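Local coordinates for protein methanogen homoaconitase large subunit (Methanocaldococcus jannaschii, PDB 4KP2) that forms, with a small subunit, an iron-sulfur hydro-lyase that interconverts homocitrate and homoisocitrate by way of cis-homoaconitate, at residues H140-G145 / M231-G236; P173-V178 / Y207-Y212; L349-A354 / A376-P381. All blocks are in the same frame, centred on the assembly; numbering follows the deposited sequence.

Contact 1: H140-G145 / M231-G236; sequences HTCTHG and MAIEMG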
loop_
_atom_site.group_PDB
_atom_site.type_symbol
_atom_site.label_atom_id
_atom_site.label_comp_id
_atom_site.label_asym_id
_atom_site.label_seq_id
_atom_site.Cartn_x
_atom_site.Cartn_y
_atom_site.Cartn_z
ATOM N N HIS A 140 17.297 -6.304 13.584
ATOM C CA HIS A 140 17.293 -4.946 14.119
ATOM C C HIS A 140 16.524 -4.846 15.432
ATOM O O HIS A 140 15.852 -3.848 15.694
ATOM C CB HIS A 140 16.724 -3.963 13.096
ATOM C CG HIS A 140 17.561 -3.823 11.865
ATOM N ND1 HIS A 140 17.452 -4.679 10.788
ATOM C CD2 HIS A 140 18.527 -2.933 11.539
ATOM C CE1 HIS A 140 18.311 -4.318 9.854
ATOM N NE2 HIS A 140 18.977 -3.261 10.283
ATOM N N THR A 141 16.633 -5.881 16.256
ATOM C CA THR A 141 16.029 -5.875 17.582
ATOM C C THR A 141 16.842 -4.962 18.498
ATOM O O THR A 141 16.376 -4.544 19.558
ATOM C CB THR A 141 15.960 -7.300 18.168
ATOM O OG1 THR A 141 15.423 -8.193 17.185
ATOM C CG2 THR A 141 15.081 -7.339 19.411
ATOM N N CYS A 142 18.056 -4.636 18.063
ATOM C CA CYS A 142 18.952 -3.757 18.810
ATOM C C CYS A 142 18.384 -2.348 18.990
ATOM O O CYS A 142 18.899 -1.562 19.786
ATOM C CB CYS A 142 20.315 -3.684 18.119
ATOM S SG CYS A 142 20.241 -3.200 16.376
ATOM N N THR A 143 17.328 -2.040 18.244
ATOM C CA THR A 143 16.660 -0.745 18.318
ATOM C C THR A 143 16.161 -0.448 19.731
ATOM O O THR A 143 16.175 0.700 20.179
ATOM C CB THR A 143 15.466 -0.688 17.340
ATOM O OG1 THR A 143 15.908 -1.028 16.021
ATOM C CG2 THR A 143 14.840 0.698 17.321
ATOM N N HIS A 144 15.742 -1.495 20.435
ATOM C CA HIS A 144 15.133 -1.352 21.754
ATOM C C HIS A 144 16.158 -1.146 22.864
ATOM O O HIS A 144 15.836 -1.263 24.047
ATOM C CB HIS A 144 14.261 -2.570 22.059
ATOM C CG HIS A 144 13.332 -2.934 20.943
ATOM N ND1 HIS A 144 12.227 -2.175 20.619
ATOM C CD2 HIS A 144 13.349 -3.967 20.072
ATOM C CE1 HIS A 144 11.602 -2.730 19.597
ATOM N NE2 HIS A 144 12.260 -3.819 19.245
ATOM N N GLY A 145 17.390 -0.839 22.478
ATOM C CA GLY A 145 18.425 -0.506 23.437
ATOM C C GLY A 145 18.333 0.957 23.817
ATOM O O GLY A 145 19.055 1.432 24.694
ATOM N N MET A 231 20.759 1.297 14.041
ATOM C CA MET A 231 21.838 1.083 13.086
ATOM C C MET A 231 23.063 0.469 13.755
ATOM O O MET A 231 24.188 0.658 13.296
ATOM C CB MET A 231 22.225 2.404 12.425
ATOM C CG MET A 231 21.051 3.203 11.888
ATOM S SD MET A 231 20.954 3.168 10.090
ATOM C CE MET A 231 22.577 3.789 9.656
ATOM N N ALA A 232 22.840 -0.265 14.840
ATOM C CA ALA A 232 23.935 -0.894 15.568
ATOM C C ALA A 232 24.467 -2.113 14.822
ATOM O O ALA A 232 25.676 -2.337 14.762
ATOM C CB ALA A 232 23.488 -1.279 16.969
ATOM N N ILE A 233 23.556 -2.896 14.253
ATOM C CA ILE A 233 23.922 -4.102 13.518
ATOM C C ILE A 233 24.655 -3.758 12.219
ATOM O O ILE A 233 25.461 -4.543 11.719
ATOM C CB ILE A 233 22.679 -4.974 13.217
ATOM C CG1 ILE A 233 23.081 -6.299 12.566
ATOM C CG2 ILE A 233 21.687 -4.220 12.344
ATOM C CD1 ILE A 233 24.044 -7.113 13.397
ATOM N N GLU A 234 24.388 -2.568 11.691
ATOM C CA GLU A 234 25.007 -2.124 10.447
ATOM C C GLU A 234 26.500 -1.873 10.628
ATOM O O GLU A 234 27.249 -1.790 9.656
ATOM C CB GLU A 234 24.318 -0.862 9.927
ATOM C CG GLU A 234 22.807 -0.990 9.806
ATOM C CD GLU A 234 22.385 -2.072 8.830
ATOM O OE1 GLU A 234 23.137 -2.339 7.868
ATOM O OE2 GLU A 234 21.300 -2.658 9.025
ATOM N N MET A 235 26.923 -1.749 11.881
ATOM C CA MET A 235 28.333 -1.591 12.208
ATOM C C MET A 235 28.912 -2.904 12.719
ATOM O O MET A 235 30.050 -2.957 13.184
ATOM C CB MET A 235 28.520 -0.493 13.256
ATOM C CG MET A 235 28.184 0.895 12.749
ATOM S SD MET A 235 28.214 2.144 14.050
ATOM C CE MET A 235 26.848 1.597 15.068
ATOM N N GLY A 236 28.116 -3.965 12.627
ATOM C CA GLY A 236 28.529 -5.275 13.094
ATOM C C GLY A 236 28.197 -5.486 14.557
ATOM O O GLY A 236 28.370 -6.582 15.091
#
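The CA atoms of His140 and Ile233 are 6.7 Å apart, where the 3-10 turns 141-143 and 233-235 come together with no backbone hydrogen bond between the segments. Side chains make the join. His140 donates NE2 to Glu234 OE2 at 2.7 Å, with an N-H...O angle of 153°. The imidazole and carboxylate planes are nearly coplanar, 16° apart. Glu234 OE2 sits at the ring edge, a little out of its plane, and is met nearly along its C-O axis. A bend at chi2 (-62°) brings the Glu234 carboxylate back to the ring. Ile233 adds its CG2 methyl, which lies obliquely against the imidazole, 3.5 Å from His140 CD2. Cys142 makes the second touch: its SG lies 3.8 Å from Ala232 CB. The turn carrying His140 is closed by Thr143 OG1, which donates to the His140 carbonyl O at 2.8 Å. An alanine at His140 takes away the ring, and Glu234 OE2 would probably lose its N-H partner and the carboxylate would be freer to turn. Asn405 and Arg406 also touch the imidazole, and Arg406 touches Glu234 as well. The His140 side chain is about 6 Å from that of Cys323, a predicted ligand of the [4Fe-4S] cluster. The arrangement is a His-carboxylate hydrogen bond beside the expected cluster site of an aconitase-family enzyme.

Contact 2: P173-V178 / Y207-Y212; sequences PKTIRV and YMAIEY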
loop_
_atom_site.group_PDB
_atom_site.type_symbol
_atom_site.label_atom_id
_atom_site.label_comp_id
_atom_site.label_asym_id
_atom_site.label_seq_id
_atom_site.Cartn_x
_atom_site.Cartn_y
_atom_site.Cartn_z
ATOM N N PRO A 173 28.982 -9.174 25.991
ATOM C CA PRO A 173 29.811 -8.527 24.971
ATOM C C PRO A 173 30.679 -7.410 25.532
ATOM O O PRO A 173 30.399 -6.881 26.608
ATOM C CB PRO A 173 28.773 -7.939 24.017
ATOM C CG PRO A 173 27.618 -7.617 24.902
ATOM C CD PRO A 173 27.584 -8.708 25.942
ATOM N N LYS A 174 31.733 -7.068 24.799
ATOM C CA LYS A 174 32.538 -5.901 25.119
ATOM C C LYS A 174 31.779 -4.667 24.655
ATOM O O LYS A 174 30.853 -4.769 23.848
ATOM C CB LYS A 174 33.902 -5.986 24.433
ATOM C CG LYS A 174 34.734 -7.186 24.864
ATOM C CD LYS A 174 36.033 -7.276 24.079
ATOM C CE LYS A 174 36.858 -8.481 24.504
ATOM N NZ LYS A 174 38.106 -8.604 23.701
ATOM N N THR A 175 32.163 -3.502 25.163
ATOM C CA THR A 175 31.424 -2.282 24.865
ATOM C C THR A 175 32.282 -1.182 24.250
ATOM O O THR A 175 33.199 -0.663 24.886
ATOM C CB THR A 175 30.734 -1.725 26.122
ATOM O OG1 THR A 175 29.746 -2.658 26.581
ATOM C CG2 THR A 175 30.063 -0.399 25.815
ATOM N N ILE A 176 31.973 -0.831 23.007
ATOM C CA ILE A 176 32.574 0.335 22.377
ATOM C C ILE A 176 31.737 1.568 22.714
ATOM O O ILE A 176 30.622 1.741 22.215
ATOM C CB ILE A 176 32.721 0.145 20.848
ATOM C CG1 ILE A 176 32.907 1.490 20.139
ATOM C CG2 ILE A 176 31.526 -0.600 20.285
ATOM C CD1 ILE A 176 34.242 2.145 20.397
ATOM N N ARG A 177 32.277 2.406 23.592
ATOM C CA ARG A 177 31.582 3.603 24.041
ATOM C C ARG A 177 31.620 4.685 22.971
ATOM O O ARG A 177 32.683 5.009 22.442
ATOM C CB ARG A 177 32.214 4.122 25.331
ATOM C CG ARG A 177 31.778 5.520 25.723
ATOM C CD ARG A 177 30.392 5.535 26.336
ATOM N NE ARG A 177 30.016 6.884 26.747
ATOM C CZ ARG A 177 28.983 7.170 27.533
ATOM N NH1 ARG A 177 28.216 6.197 28.003
ATOM N NH2 ARG A 177 28.721 8.430 27.853
ATOM N N VAL A 178 30.455 5.239 22.655
ATOM C CA VAL A 178 30.361 6.300 21.660
ATOM C C VAL A 178 29.770 7.566 22.271
ATOM O O VAL A 178 28.553 7.692 22.413
ATOM C CB VAL A 178 29.511 5.868 20.450
ATOM C CG1 VAL A 178 29.464 6.978 19.411
ATOM C CG2 VAL A 178 30.070 4.593 19.840
ATOM N N TYR A 207 30.729 -8.614 17.490
ATOM C CA TYR A 207 30.752 -9.271 18.797
ATOM C C TYR A 207 30.792 -8.274 19.955
ATOM O O TYR A 207 31.183 -8.625 21.068
ATOM C CB TYR A 207 31.933 -10.243 18.915
ATOM C CG TYR A 207 32.190 -11.080 17.682
ATOM C CD1 TYR A 207 31.290 -12.060 17.282
ATOM C CD2 TYR A 207 33.344 -10.903 16.928
ATOM C CE1 TYR A 207 31.525 -12.831 16.158
ATOM C CE2 TYR A 207 33.588 -11.669 15.805
ATOM C CZ TYR A 207 32.676 -12.630 15.423
ATOM O OH TYR A 207 32.916 -13.395 14.305
ATOM N N MET A 208 30.389 -7.035 19.693
ATOM C CA MET A 208 30.458 -5.985 20.703
ATOM C C MET A 208 29.163 -5.186 20.788
ATOM O O MET A 208 28.335 -5.228 19.878
ATOM C CB MET A 208 31.631 -5.047 20.420
ATOM C CG MET A 208 32.995 -5.716 20.476
ATOM S SD MET A 208 34.329 -4.588 20.043
ATOM C CE MET A 208 34.067 -3.287 21.244
ATOM N N ALA A 209 29.000 -4.458 21.888
ATOM C CA ALA A 209 27.810 -3.648 22.108
ATOM C C ALA A 209 28.119 -2.163 21.960
ATOM O O ALA A 209 29.218 -1.715 22.285
ATOM C CB ALA A 209 27.223 -3.933 23.481
ATOM N N ILE A 210 27.142 -1.405 21.474
ATOM C CA ILE A 210 27.310 0.030 21.284
ATOM C C ILE A 210 26.663 0.806 22.424
ATOM O O ILE A 210 25.488 0.611 22.731
ATOM C CB ILE A 210 26.682 0.502 19.961
ATOM C CG1 ILE A 210 27.052 -0.444 18.816
ATOM C CG2 ILE A 210 27.117 1.924 19.650
ATOM C CD1 ILE A 210 28.487 -0.328 18.370
ATOM N N GLU A 211 27.433 1.690 23.049
ATOM C CA GLU A 211 26.912 2.517 24.130
ATOM C C GLU A 211 26.992 3.996 23.776
ATOM O O GLU A 211 28.067 4.596 23.809
ATOM C CB GLU A 211 27.669 2.245 25.431
ATOM C CG GLU A 211 27.197 3.080 26.609
ATOM C CD GLU A 211 27.864 2.684 27.912
ATOM O OE1 GLU A 211 28.369 1.545 27.998
ATOM O OE2 GLU A 211 27.885 3.512 28.846
ATOM N N TYR A 212 25.848 4.579 23.435
ATOM C CA TYR A 212 25.792 5.992 23.081
ATOM C C TYR A 212 25.675 6.869 24.320
ATOM O O TYR A 212 24.913 6.569 25.240
ATOM C CB TYR A 212 24.619 6.270 22.140
ATOM C CG TYR A 212 24.687 5.533 20.823
ATOM C CD1 TYR A 212 25.471 6.005 19.778
ATOM C CD2 TYR A 212 23.955 4.370 20.620
ATOM C CE1 TYR A 212 25.532 5.336 18.570
ATOM C CE2 TYR A 212 24.008 3.694 19.418
ATOM C CZ TYR A 212 24.797 4.181 18.396
ATOM O OH TYR A 212 24.848 3.505 17.199
#
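Ile176 and Ile210 lie in neighbouring parallel strands, 174-178 and 208-212, whose axes approach to 4.6 Å and are turned by 31°. The backbone ladder alternates. Ala209 N gives to Lys174 O at 2.7 Å, Ile176 N to Ala209 O, Glu211 N to Ile176 O, and Val178 N to Glu211 O at 2.7 Å. On the face of Ile176, Val178, Met208, Ile210 and Tyr212 the touching groups are apolar; the Lys174 chain starts here but leads away. Met208 bends at chi3 (57°) and lays its CE methyl against the flank of Ile176, 3.7 Å from CB. Ile176 and Ile210 run side by side, and CG2 of Ile176 meets CD1 of Ile210 at 3.6 Å. The other branch of Ile210, CG2, reaches past to Val178 CG2. It also lies over one face of the Tyr212 ring, offset toward the rim. Val178 lies beside that ring, its CB near Tyr212 CD1. The face of Thr175, Arg177, Ala209 and Glu211 is more mixed. Pro173, just before the strand, sets its CG 4.0 Å from the Ala209 CB methyl. Glu211 runs out extended. Thr175 CG2 fits against its stem, 3.6 Å from Glu211 CB. Arg177 folds at chi2 and brings NH1 to Glu211 OE2 at 2.8 Å, a salt bridge whose hydrogen bond is bent and weak. The carboxylate plane stands 78° from the guanidinium plane, so this is not a flat two-pronged pair. Each charge has another partner, Asp179 for Arg177 and Tyr280 for Glu211. The chemistry is thus divided: one face is apolar, and its Val178 and Tyr212 pack on helix 189-200, the beta-alpha-beta crossover helix, while the other buries a carboxylate probably steadied by the arginine and the tyrosine hydroxyl.

Contact 3: L349-A354 / A376-P381; sequences LIVIPA and AMICTP
Parallel pairing of Ile350 with Met377 joins strand 377-378, an outermost strand within this chain, to strand 348-351 in a five-stranded parallel sheet of the alpha-beta-alpha sandwich. Met377 N donates to Leu349 O at 2.6 Å, and Val351 N returns a bond to Met377 O at 3.2 Å. The next bond, from Cys379 N to Val351 O, is weak. CA of Ile378 also directs its hydrogen at Val351 O. On one face Met377 bends at chi3 (-69°), which turns its CE methyl back to Ile350 CG1 at 3.8 Å; the two side chains cross at a slant. The Ala376 methyl touches both Leu349 CD2 and Val351 CG2. On the face of Val351 and Ile378, CD1 of Ile378 rests on Val351 CB, also at 3.8 Å. Beyond the strands side chains take over. Ile352 sets CG1 against Cys379 CB at 3.6 Å, and its CG2 methyl packs against the Thr380 carbonyl O. Pro353 and Pro381 then meet by their CG atoms at 3.9 Å. The Ile352 side chain is about 7 Å from that of Cys383, a predicted [4Fe-4S] ligand. Thr380 OG1 is hydrogen-bonded to Ile378 O of the second subunit, whose Pro86 packs on Ile350 and Cys379. Strand 317-320 flanks strand 348-351, and Phe371 of helix 367-374 packs on Val351, Ala376 and Ile378.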
loop_
_atom_site.group_PDB
_atom_site.type_symbol
_atom_site.label_atom_id
_atom_site.label_comp_id
_atom_site.label_asym_id
_atom_site.label_seq_id
_atom_site.Cartn_x
_atom_site.Cartn_y
_atom_site.Cartn_z
ATOM N N LEU A 349 7.579 8.740 -5.295
ATOM C CA LEU A 349 7.750 8.833 -3.849
ATOM C C LEU A 349 6.858 7.842 -3.109
ATOM O O LEU A 349 5.656 7.764 -3.361
ATOM C CB LEU A 349 7.462 10.257 -3.371
ATOM C CG LEU A 349 7.491 10.489 -1.861
ATOM C CD1 LEU A 349 8.849 10.134 -1.286
ATOM C CD2 LEU A 349 7.138 11.929 -1.544
ATOM N N ILE A 350 7.457 7.088 -2.193
ATOM C CA ILE A 350 6.722 6.116 -1.394
ATOM C C ILE A 350 6.808 6.463 0.087
ATOM O O ILE A 350 7.900 6.581 0.643
ATOM C CB ILE A 350 7.264 4.692 -1.608
ATOM C CG1 ILE A 350 7.204 4.317 -3.090
ATOM C CG2 ILE A 350 6.484 3.693 -0.769
ATOM C CD1 ILE A 350 7.772 2.950 -3.393
ATOM N N VAL A 351 5.653 6.628 0.724
ATOM C CA VAL A 351 5.607 6.985 2.137
ATOM C C VAL A 351 4.842 5.947 2.951
ATOM O O VAL A 351 3.675 5.662 2.672
ATOM C CB VAL A 351 4.959 8.363 2.350
ATOM C CG1 VAL A 351 4.913 8.703 3.831
ATOM C CG2 VAL A 351 5.716 9.430 1.576
ATOM N N ILE A 352 5.506 5.380 3.954
ATOM C CA ILE A 352 4.890 4.380 4.819
ATOM C C ILE A 352 5.144 4.695 6.288
ATOM O O ILE A 352 6.277 4.606 6.756
ATOM C CB ILE A 352 5.433 2.968 4.529
ATOM C CG1 ILE A 352 5.188 2.582 3.070
ATOM C CG2 ILE A 352 4.793 1.953 5.463
ATOM C CD1 ILE A 352 5.683 1.199 2.719
ATOM N N PRO A 353 4.085 5.063 7.025
ATOM C CA PRO A 353 4.214 5.333 8.460
ATOM C C PRO A 353 4.639 4.079 9.216
ATOM O O PRO A 353 4.237 2.977 8.845
ATOM C CB PRO A 353 2.799 5.753 8.870
ATOM C CG PRO A 353 1.906 5.171 7.822
ATOM C CD PRO A 353 2.698 5.218 6.554
ATOM N N ALA A 354 5.441 4.249 10.261
ATOM C CA ALA A 354 6.000 3.115 10.990
ATOM C C ALA A 354 4.963 2.372 11.828
ATOM O O ALA A 354 5.177 1.220 12.207
ATOM C CB ALA A 354 7.158 3.566 11.863
ATOM N N ALA A 376 2.689 11.306 -3.499
ATOM C CA ALA A 376 3.345 10.166 -2.871
ATOM C C ALA A 376 2.447 8.935 -2.896
ATOM O O ALA A 376 1.224 9.049 -2.979
ATOM C CB ALA A 376 3.741 10.503 -1.441
ATOM N N MET A 377 3.062 7.759 -2.824
ATOM C CA MET A 377 2.313 6.511 -2.772
ATOM C C MET A 377 2.251 5.971 -1.349
ATOM O O MET A 377 3.204 5.364 -0.858
ATOM C CB MET A 377 2.927 5.471 -3.712
ATOM C CG MET A 377 2.584 5.685 -5.177
ATOM S SD MET A 377 3.213 4.382 -6.251
ATOM C CE MET A 377 4.975 4.690 -6.162
ATOM N N ILE A 378 1.120 6.201 -0.689
ATOM C CA ILE A 378 0.929 5.750 0.682
ATOM C C ILE A 378 0.635 4.255 0.726
ATOM O O ILE A 378 -0.194 3.755 -0.035
ATOM C CB ILE A 378 -0.227 6.506 1.356
ATOM C CG1 ILE A 378 -0.066 8.014 1.154
ATOM C CG2 ILE A 378 -0.304 6.159 2.837
ATOM C CD1 ILE A 378 1.219 8.573 1.724
ATOM N N CYS A 379 1.318 3.545 1.617
ATOM C CA CYS A 379 1.112 2.109 1.758
ATOM C C CYS A 379 0.840 1.719 3.206
ATOM O O CYS A 379 0.983 2.534 4.117
ATOM C CB CYS A 379 2.314 1.334 1.214
ATOM S SG CYS A 379 2.607 1.558 -0.554
ATOM N N THR A 380 0.443 0.466 3.401
ATOM C CA THR A 380 0.134 -0.069 4.723
ATOM C C THR A 380 1.340 0.020 5.654
ATOM O O THR A 380 2.443 -0.383 5.281
ATOM C CB THR A 380 -0.325 -1.538 4.621
ATOM O OG1 THR A 380 -1.571 -1.603 3.915
ATOM C CG2 THR A 380 -0.494 -2.157 5.997
ATOM N N PRO A 381 1.130 0.564 6.866
ATOM C CA PRO A 381 2.165 0.721 7.895
ATOM C C PRO A 381 2.986 -0.546 8.129
ATOM O O PRO A 381 2.546 -1.457 8.830
ATOM C CB PRO A 381 1.353 1.060 9.145
ATOM C CG PRO A 381 0.171 1.787 8.621
ATOM C CD PRO A 381 -0.158 1.141 7.297
#

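How the contacts relate
Contacts 1 and 2 form one connected region, with contact 2 nested inside the loop that contact 1 closes. Met235 packs on Tyr212 and Ala232 on Ile210, so the turn 231-236 rests on strand 208-213. Contact 3 comes later in the chain, in a different sheet, about 34 Å from contact 2, centre to centre. All three are largely buried, but contact 2 has exposed residues at its Lys174 and Tyr207 end. Contact 1 is nearest the chain's centre and has one hydrogen bond across its segments, between side chains, with a little apolar packing. Contacts 2 and 3 are parallel strand pairings; contact 2 adds a salt bridge, whereas in contact 3 the side chains that meet are apolar and border the second subunit.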